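Local coordinates for glycerol uptake operon antiterminator regulatory protein (Listeria monocytogenes str. 4b, PDB 3KTS) that probably regulates transcription of the glycerol uptake operon by antitermination, responding to glycerol 3-phosphate through a TIM-barrel domain, at residues 56-62 against 83-89; 36-40 against 63-67; 139-143 against 167-173. All coordinates share one frame; numbering follows the deposited sequence.

Of the three contacts in this TIM barrel, two lie in the sheet and one in the helical layer. Interaction 1 pairs two neighbouring barrel strands, and interaction 2 continues the sheet outward, where the chain beyond 56-62 pairs with the end of the strand preceding it in the sheet. Their centres lie 11 Å apart and they touch, His60 CB standing 3.5 Å from Leu36 O. Both lie near a bound unknown molecule, about 4 Å from the side chain of Leu36 and about 6 Å from that of His60, probably from the crystallisation liquor, though it may mark a pocket. Interaction 3 packs two adjacent outer helices, its centre 23 Å from interaction 1's and 30 Å from interaction 2's.

Interaction 1: 56-62 against 83-89; sequences KVLLHAD and PDGIIST
Asp84 CG lies anti to its carbonyl carbon (chi1 -60°), which brings the carboxylate to the start of the neighbouring strand, and the same choice in Ile87 (chi1 -59°) sets it over one face of the His60 ring. Strands 56-60 and 85-88 are parallel neighbours in a TIM barrel, joined by a beta-alpha-beta crossover through helix 71-81. Leu59 N donates to Gly85 O, Leu59 O accepts from Ile87 N, and Ala61 N continues the ladder to Ile87 O. At the N-terminal end of the strands Asp84 OD2, also bonded by Gln51, takes the N-H of Val57 (2.9 Å) from above the carboxylate plane; OD1 forms a long salt bridge with Lys56 NZ (3.4 Å). Gly85, with no side chain, lets Leu58 CD2 pack 3.9 Å from its CA. Leu58, His60 and Ile87 face the barrel interior; Ile87 CB makes a CH-pi contact 4.1 Å from the His60 ring centroid, offset toward the rim. Leu59 and Ala61 instead meet helix 71-81. At the C-terminal end the two oxygens of Asp62 serve separate donors, each on its syn side: OD2, also bonded by Asn69, accepts from Ser88 OG (2.9 Å), itself bonded to Arg90 N, and OD1 from Thr89 N (2.7 Å).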
loop_
_atom_site.group_PDB
_atom_site.type_symbol
_atom_site.label_atom_id
_atom_site.label_comp_id
_atom_site.label_asym_id
_atom_site.label_seq_id
_atom_site.Cartn_x
_atom_site.Cartn_y
_atom_site.Cartn_z
ATOM N N LYS A 56 2.751 -10.057 -7.099
ATOM C CA LYS A 56 2.821 -8.662 -7.517
ATOM C C LYS A 56 3.165 -7.748 -6.329
ATOM O O LYS A 56 2.614 -7.899 -5.240
ATOM C CB LYS A 56 1.520 -8.252 -8.203
ATOM C CG LYS A 56 1.381 -8.788 -9.626
ATOM C CD LYS A 56 -0.030 -8.605 -10.166
ATOM C CE LYS A 56 -0.072 -8.693 -11.683
ATOM N NZ LYS A 56 0.226 -7.379 -12.325
ATOM N N VAL A 57 4.086 -6.813 -6.548
ATOM C CA VAL A 57 4.670 -6.032 -5.449
ATOM C C VAL A 57 4.178 -4.579 -5.366
ATOM O O VAL A 57 4.221 -3.828 -6.347
ATOM C CB VAL A 57 6.224 -6.065 -5.482
ATOM C CG1 VAL A 57 6.825 -5.262 -4.328
ATOM C CG2 VAL A 57 6.715 -7.485 -5.412
ATOM N N LEU A 58 3.698 -4.212 -4.179
ATOM C CA LEU A 58 3.439 -2.823 -3.828
ATOM C C LEU A 58 4.590 -2.349 -2.939
ATOM O O LEU A 58 4.773 -2.852 -1.826
ATOM C CB LEU A 58 2.086 -2.691 -3.120
ATOM C CG LEU A 58 0.893 -3.284 -3.889
ATOM C CD1 LEU A 58 -0.328 -3.503 -2.995
ATOM C CD2 LEU A 58 0.536 -2.437 -5.114
ATOM N N LEU A 59 5.374 -1.401 -3.444
ATOM C CA LEU A 59 6.596 -0.968 -2.764
ATOM C C LEU A 59 6.486 0.400 -2.088
ATOM O O LEU A 59 6.129 1.393 -2.724
ATOM C CB LEU A 59 7.786 -0.977 -3.736
ATOM C CG LEU A 59 9.107 -0.382 -3.226
ATOM C CD1 LEU A 59 9.671 -1.184 -2.050
ATOM C CD2 LEU A 59 10.143 -0.257 -4.340
ATOM N N HIS A 60 6.820 0.438 -0.802
ATOM C CA HIS A 60 6.906 1.694 -0.071
ATOM C C HIS A 60 8.094 2.534 -0.511
ATOM O O HIS A 60 9.237 2.264 -0.134
ATOM C CB HIS A 60 6.959 1.441 1.428
ATOM C CG HIS A 60 5.612 1.277 2.043
ATOM N ND1 HIS A 60 4.864 2.347 2.482
ATOM C CD2 HIS A 60 4.861 0.173 2.265
ATOM C CE1 HIS A 60 3.714 1.906 2.959
ATOM N NE2 HIS A 60 3.688 0.591 2.842
ATOM N N ALA A 61 7.795 3.555 -1.311
ATOM C CA ALA A 61 8.789 4.472 -1.855
ATOM C C ALA A 61 9.506 5.272 -0.767
ATOM O O ALA A 61 10.670 5.647 -0.922
ATOM C CB ALA A 61 8.126 5.404 -2.834
ATOM N N ASP A 62 8.802 5.517 0.334
ATOM C CA ASP A 62 9.325 6.311 1.436
ATOM C C ASP A 62 10.248 5.520 2.363
ATOM O O ASP A 62 11.045 6.115 3.093
ATOM C CB ASP A 62 8.170 6.924 2.232
ATOM C CG ASP A 62 7.321 7.862 1.395
ATOM O OD1 ASP A 62 6.151 8.082 1.765
ATOM O OD2 ASP A 62 7.820 8.376 0.369
ATOM N N PRO A 83 8.272 -2.266 -9.444
ATOM C CA PRO A 83 7.248 -3.058 -8.775
ATOM C C PRO A 83 5.941 -2.936 -9.538
ATOM O O PRO A 83 5.894 -2.295 -10.583
ATOM C CB PRO A 83 7.138 -2.394 -7.405
ATOM C CG PRO A 83 7.535 -0.986 -7.637
ATOM C CD PRO A 83 8.578 -1.027 -8.704
ATOM N N ASP A 84 4.882 -3.547 -9.030
ATOM C CA ASP A 84 3.593 -3.470 -9.700
ATOM C C ASP A 84 2.795 -2.243 -9.260
ATOM O O ASP A 84 1.817 -1.854 -9.907
ATOM C CB ASP A 84 2.827 -4.769 -9.487
ATOM C CG ASP A 84 3.580 -5.968 -10.041
ATOM O OD1 ASP A 84 3.225 -6.429 -11.144
ATOM O OD2 ASP A 84 4.545 -6.427 -9.393
ATOM N N GLY A 85 3.240 -1.636 -8.161
ATOM C CA GLY A 85 2.676 -0.394 -7.652
ATOM C C GLY A 85 3.598 0.243 -6.635
ATOM O O GLY A 85 4.461 -0.437 -6.074
ATOM N N ILE A 86 3.442 1.549 -6.411
ATOM C CA ILE A 86 4.209 2.245 -5.367
ATOM C C ILE A 86 3.319 2.920 -4.319
ATOM O O ILE A 86 2.189 3.337 -4.597
ATOM C CB ILE A 86 5.255 3.275 -5.916
ATOM C CG1 ILE A 86 4.588 4.591 -6.328
ATOM C CG2 ILE A 86 6.087 2.684 -7.051
ATOM C CD1 ILE A 86 5.401 5.826 -5.975
ATOM N N ILE A 87 3.833 3.001 -3.100
ATOM C CA ILE A 87 3.122 3.663 -2.023
ATOM C C ILE A 87 3.999 4.768 -1.497
ATOM O O ILE A 87 5.150 4.537 -1.128
ATOM C CB ILE A 87 2.756 2.698 -0.877
ATOM C CG1 ILE A 87 1.878 1.557 -1.403
ATOM C CG2 ILE A 87 2.036 3.449 0.254
ATOM C CD1 ILE A 87 1.803 0.362 -0.492
ATOM N N SER A 88 3.454 5.977 -1.491
ATOM C CA SER A 88 4.135 7.112 -0.907
ATOM C C SER A 88 3.171 8.007 -0.138
ATOM O O SER A 88 1.954 7.988 -0.351
ATOM C CB SER A 88 4.850 7.919 -1.985
ATOM O OG SER A 88 5.560 8.995 -1.401
ATOM N N THR A 89 3.739 8.793 0.760
ATOM C CA THR A 89 2.972 9.718 1.564
ATOM C C THR A 89 3.124 11.108 0.938
ATOM O O THR A 89 2.318 12.016 1.179
ATOM C CB THR A 89 3.450 9.647 3.035
ATOM O OG1 THR A 89 2.325 9.699 3.919
ATOM C CG2 THR A 89 4.468 10.735 3.359
#

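Interaction 2: 36-40 against 63-67; sequences LETHV and LVNGL
Backbone hydrogen bonds tie Thr38 and Val40 to 63-67: Thr38 N donates to Leu63 O (3.1 Å), Asn65 N to Thr38 O (3.0 Å), and Val40 N to Asn65 O (3.1 Å). The result is a short parallel extension of the barrel sheet, with Thr38 opposite Val64 and His39 opposite Asn65. Polar side chains add to it on the exposed face. Asn65 suits its place because its amide can donate to the neighbouring strand: ND2 reaches Thr38 O (3.2 Å) from the face opposite that used by Asn65 N. The same ND2 makes a weak bond to Glu37 OE1 (3.1 Å), CG anti to the backbone N (chi1 -171°) bringing the carboxylate there with its plane 67° from that of the amide. Apolar contacts hold the other side. Val40 CB packs on Val64 CG1 (4.0 Å), and Val40 CG2 on Leu67 CD1 (4.0 Å), next to Phe76 of helix 71-81. A type II turn from Val64 to Leu67, with Gly66 at angles where a CB would crowd the preceding carbonyl oxygen, folds Leu67 back to this apolar group. Because Thr38 O accepts two N-H groups of a single residue, Asn65 is held through its backbone and, less firmly, its amide.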
loop_
_atom_site.group_PDB
_atom_site.type_symbol
_atom_site.label_atom_id
_atom_site.label_comp_id
_atom_site.label_asym_id
_atom_site.label_seq_id
_atom_site.Cartn_x
_atom_site.Cartn_y
_atom_site.Cartn_z
ATOM N N LEU A 36 7.795 -3.200 2.936
ATOM C CA LEU A 36 7.697 -2.064 3.843
ATOM C C LEU A 36 9.033 -1.340 3.967
ATOM O O LEU A 36 9.203 -0.236 3.450
ATOM C CB LEU A 36 7.216 -2.520 5.223
ATOM C CG LEU A 36 5.704 -2.500 5.454
ATOM C CD1 LEU A 36 5.327 -3.401 6.620
ATOM C CD2 LEU A 36 5.214 -1.078 5.689
ATOM N N GLU A 37 9.980 -1.970 4.655
ATOM C CA GLU A 37 11.344 -1.460 4.726
ATOM C C GLU A 37 12.274 -2.244 3.807
ATOM O O GLU A 37 12.236 -3.474 3.773
ATOM C CB GLU A 37 11.861 -1.511 6.164
ATOM C CG GLU A 37 13.185 -0.795 6.374
ATOM C CD GLU A 37 13.816 -1.116 7.715
ATOM O OE1 GLU A 37 14.884 -0.547 8.023
ATOM O OE2 GLU A 37 13.243 -1.938 8.461
ATOM N N THR A 38 13.108 -1.525 3.063
ATOM C CA THR A 38 13.980 -2.144 2.073
ATOM C C THR A 38 15.341 -1.458 2.032
ATOM O O THR A 38 15.547 -0.427 2.674
ATOM C CB THR A 38 13.354 -2.106 0.667
ATOM O OG1 THR A 38 12.886 -0.782 0.384
ATOM C CG2 THR A 38 12.191 -3.082 0.575
ATOM N N HIS A 39 16.268 -2.035 1.274
ATOM C CA HIS A 39 17.581 -1.445 1.092
ATOM C C HIS A 39 17.793 -1.273 -0.398
ATOM O O HIS A 39 17.572 -2.206 -1.173
ATOM C CB HIS A 39 18.654 -2.338 1.725
ATOM C CG HIS A 39 18.366 -2.681 3.155
ATOM N ND1 HIS A 39 17.554 -3.736 3.521
ATOM C CD2 HIS A 39 18.741 -2.080 4.310
ATOM C CE1 HIS A 39 17.459 -3.782 4.837
ATOM N NE2 HIS A 39 18.172 -2.789 5.341
ATOM N N VAL A 40 18.200 -0.066 -0.793
ATOM C CA VAL A 40 18.390 0.287 -2.208
ATOM C C VAL A 40 19.406 -0.623 -2.933
ATOM O O VAL A 40 19.312 -0.829 -4.144
ATOM C CB VAL A 40 18.718 1.810 -2.365
ATOM C CG1 VAL A 40 20.104 2.148 -1.832
ATOM C CG2 VAL A 40 18.540 2.280 -3.808
ATOM N N LEU A 63 10.141 4.191 2.317
ATOM C CA LEU A 63 10.869 3.302 3.223
ATOM C C LEU A 63 12.073 2.575 2.595
ATOM O O LEU A 63 12.543 1.561 3.124
ATOM C CB LEU A 63 9.904 2.281 3.839
ATOM C CG LEU A 63 8.771 2.794 4.733
ATOM C CD1 LEU A 63 7.860 1.646 5.106
ATOM C CD2 LEU A 63 9.290 3.494 5.994
ATOM N N VAL A 64 12.575 3.099 1.479
ATOM C CA VAL A 64 13.752 2.529 0.823
ATOM C C VAL A 64 15.023 3.196 1.344
ATOM O O VAL A 64 15.400 4.278 0.892
ATOM C CB VAL A 64 13.687 2.663 -0.719
ATOM C CG1 VAL A 64 14.860 1.925 -1.371
ATOM C CG2 VAL A 64 12.352 2.151 -1.259
ATOM N N ASN A 65 15.670 2.543 2.305
ATOM C CA ASN A 65 16.935 3.025 2.862
ATOM C C ASN A 65 18.034 3.276 1.822
ATOM O O ASN A 65 18.344 2.414 0.988
ATOM C CB ASN A 65 17.425 2.078 3.954
ATOM C CG ASN A 65 16.566 2.143 5.198
ATOM O OD1 ASN A 65 16.498 3.179 5.870
ATOM N ND2 ASN A 65 15.900 1.037 5.514
ATOM N N GLY A 66 18.588 4.484 1.871
ATOM C CA GLY A 66 19.617 4.920 0.935
ATOM C C GLY A 66 19.076 5.718 -0.232
ATOM O O GLY A 66 19.850 6.335 -0.964
ATOM N N LEU A 67 17.750 5.702 -0.395
ATOM C CA LEU A 67 17.063 6.370 -1.511
ATOM C C LEU A 67 16.046 7.390 -1.005
ATOM O O LEU A 67 15.221 7.083 -0.133
ATOM C CB LEU A 67 16.341 5.336 -2.378
ATOM C CG LEU A 67 15.849 5.730 -3.775
ATOM C CD1 LEU A 67 16.990 5.796 -4.786
ATOM C CD2 LEU A 67 14.800 4.742 -4.258
#

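Interaction 3: 139-143 against 167-173; sequences PEQVQ and QVIASGA
Val142 and Val168 meet where helices 139-149 and 162-169, consecutive outer helices of the TIM barrel, pack beside each other. From Val142 CB, 4.0 Å from Val168 CG2, the side chain divides. CG2 touches the same Val168 methyl more closely (3.7 Å), the two side chains crossing at about a right angle. CG1, placed anti to the backbone N (chi1 171°), instead runs to the start of the next strand and meets Ala173 N (3.9 Å) and CB (4.1 Å). A branched residue is apt here because its two methyls serve the helix and the following strand at once; Val153 of the sheet also touches it, and Ala155 and Val176 border Val168. Helix 162-169 ends in a Schellman motif. Gly172 takes the positive phi that glycine readily adopts, Ala173 N bonds back to Val168 O, and Gly172 N makes a weak bond to Ile169 O. Ser171 is a small polar residue that fits against Pro139: its OG donates back to Gln167 O (2.9 Å), in the last part of helix 162-169, and packs against Pro139 CB (3.4 Å). No conventional hydrogen bond joins the two segments, but a CA-H...O contact does, Gln143 CA to Ser171 O at 3.4 Å.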
loop_
_atom_site.group_PDB
_atom_site.type_symbol
_atom_site.label_atom_id
_atom_site.label_comp_id
_atom_site.label_asym_id
_atom_site.label_seq_id
_atom_site.Cartn_x
_atom_site.Cartn_y
_atom_site.Cartn_z
ATOM N N PRO A 139 -13.065 2.005 11.812
ATOM C CA PRO A 139 -13.950 1.707 10.689
ATOM C C PRO A 139 -14.813 2.893 10.279
ATOM O O PRO A 139 -15.116 3.042 9.100
ATOM C CB PRO A 139 -14.824 0.563 11.221
ATOM C CG PRO A 139 -14.086 0.027 12.399
ATOM C CD PRO A 139 -13.431 1.217 12.999
ATOM N N GLU A 140 -15.182 3.740 11.235
ATOM C CA GLU A 140 -16.030 4.892 10.937
ATOM C C GLU A 140 -15.302 6.004 10.187
ATOM O O GLU A 140 -15.933 6.752 9.442
ATOM C CB GLU A 140 -16.714 5.407 12.201
ATOM C CG GLU A 140 -17.968 4.607 12.556
ATOM C CD GLU A 140 -18.154 4.410 14.052
ATOM O OE1 GLU A 140 -19.191 4.861 14.588
ATOM O OE2 GLU A 140 -17.268 3.798 14.693
ATOM N N GLN A 141 -13.982 6.096 10.364
ATOM C CA GLN A 141 -13.169 7.058 9.608
ATOM C C GLN A 141 -12.948 6.602 8.175
ATOM O O GLN A 141 -12.842 7.428 7.271
ATOM C CB GLN A 141 -11.818 7.328 10.282
ATOM C CG GLN A 141 -11.862 8.312 11.460
ATOM C CD GLN A 141 -12.645 9.591 11.170
ATOM O OE1 GLN A 141 -12.355 10.323 10.222
ATOM N NE2 GLN A 141 -13.643 9.864 12.001
ATOM N N VAL A 142 -12.874 5.286 7.988
ATOM C CA VAL A 142 -12.766 4.679 6.660
ATOM C C VAL A 142 -14.082 4.868 5.905
ATOM O O VAL A 142 -14.087 5.133 4.697
ATOM C CB VAL A 142 -12.334 3.188 6.760
ATOM C CG1 VAL A 142 -12.434 2.469 5.420
ATOM C CG2 VAL A 142 -10.904 3.107 7.277
ATOM N N GLN A 143 -15.186 4.775 6.643
ATOM C CA GLN A 143 -16.524 5.038 6.118
ATOM C C GLN A 143 -16.680 6.490 5.648
ATOM O O GLN A 143 -17.074 6.726 4.503
ATOM C CB GLN A 143 -17.589 4.679 7.163
ATOM C CG GLN A 143 -19.013 4.643 6.618
ATOM C CD GLN A 143 -19.946 3.793 7.462
ATOM O OE1 GLN A 143 -19.925 3.854 8.693
ATOM N NE2 GLN A 143 -20.779 2.994 6.798
ATOM N N GLN A 167 -14.926 -5.627 9.712
ATOM C CA GLN A 167 -15.517 -4.340 10.088
ATOM C C GLN A 167 -15.072 -3.205 9.175
ATOM O O GLN A 167 -15.885 -2.375 8.763
ATOM C CB GLN A 167 -15.159 -3.986 11.535
ATOM C CG GLN A 167 -16.033 -4.643 12.591
ATOM C CD GLN A 167 -15.481 -4.480 13.999
ATOM O OE1 GLN A 167 -16.240 -4.390 14.964
ATOM N NE2 GLN A 167 -14.155 -4.443 14.124
ATOM N N VAL A 168 -13.780 -3.179 8.858
ATOM C CA VAL A 168 -13.223 -2.103 8.050
ATOM C C VAL A 168 -13.532 -2.275 6.552
ATOM O O VAL A 168 -13.735 -1.292 5.843
ATOM C CB VAL A 168 -11.708 -1.859 8.361
ATOM C CG1 VAL A 168 -10.793 -2.888 7.688
ATOM C CG2 VAL A 168 -11.316 -0.460 7.980
ATOM N N ILE A 169 -13.606 -3.526 6.101
ATOM C CA ILE A 169 -13.943 -3.850 4.711
ATOM C C ILE A 169 -15.429 -3.576 4.460
ATOM O O ILE A 169 -15.808 -3.121 3.376
ATOM C CB ILE A 169 -13.507 -5.310 4.343
ATOM C CG1 ILE A 169 -11.993 -5.353 4.118
ATOM C CG2 ILE A 169 -14.222 -5.840 3.102
ATOM C CD1 ILE A 169 -11.446 -6.716 3.733
ATOM N N ALA A 170 -16.252 -3.799 5.481
ATOM C CA ALA A 170 -17.679 -3.490 5.394
ATOM C C ALA A 170 -17.961 -1.990 5.480
ATOM O O ALA A 170 -19.066 -1.546 5.176
ATOM C CB ALA A 170 -18.451 -4.224 6.465
ATOM N N SER A 171 -16.967 -1.221 5.911
ATOM C CA SER A 171 -17.089 0.226 6.013
ATOM C C SER A 171 -16.787 0.929 4.690
ATOM O O SER A 171 -17.145 2.095 4.506
ATOM C CB SER A 171 -16.159 0.745 7.101
ATOM O OG SER A 171 -16.637 0.379 8.379
ATOM N N GLY A 172 -16.125 0.224 3.775
ATOM C CA GLY A 172 -15.790 0.790 2.475
ATOM C C GLY A 172 -14.409 0.442 1.956
ATOM O O GLY A 172 -14.080 0.766 0.808
ATOM N N ALA A 173 -13.597 -0.207 2.790
ATOM C CA ALA A 173 -12.253 -0.609 2.376
ATOM C C ALA A 173 -12.296 -1.725 1.340
ATOM O O ALA A 173 -13.079 -2.671 1.457
ATOM C CB ALA A 173 -11.406 -1.010 3.559
#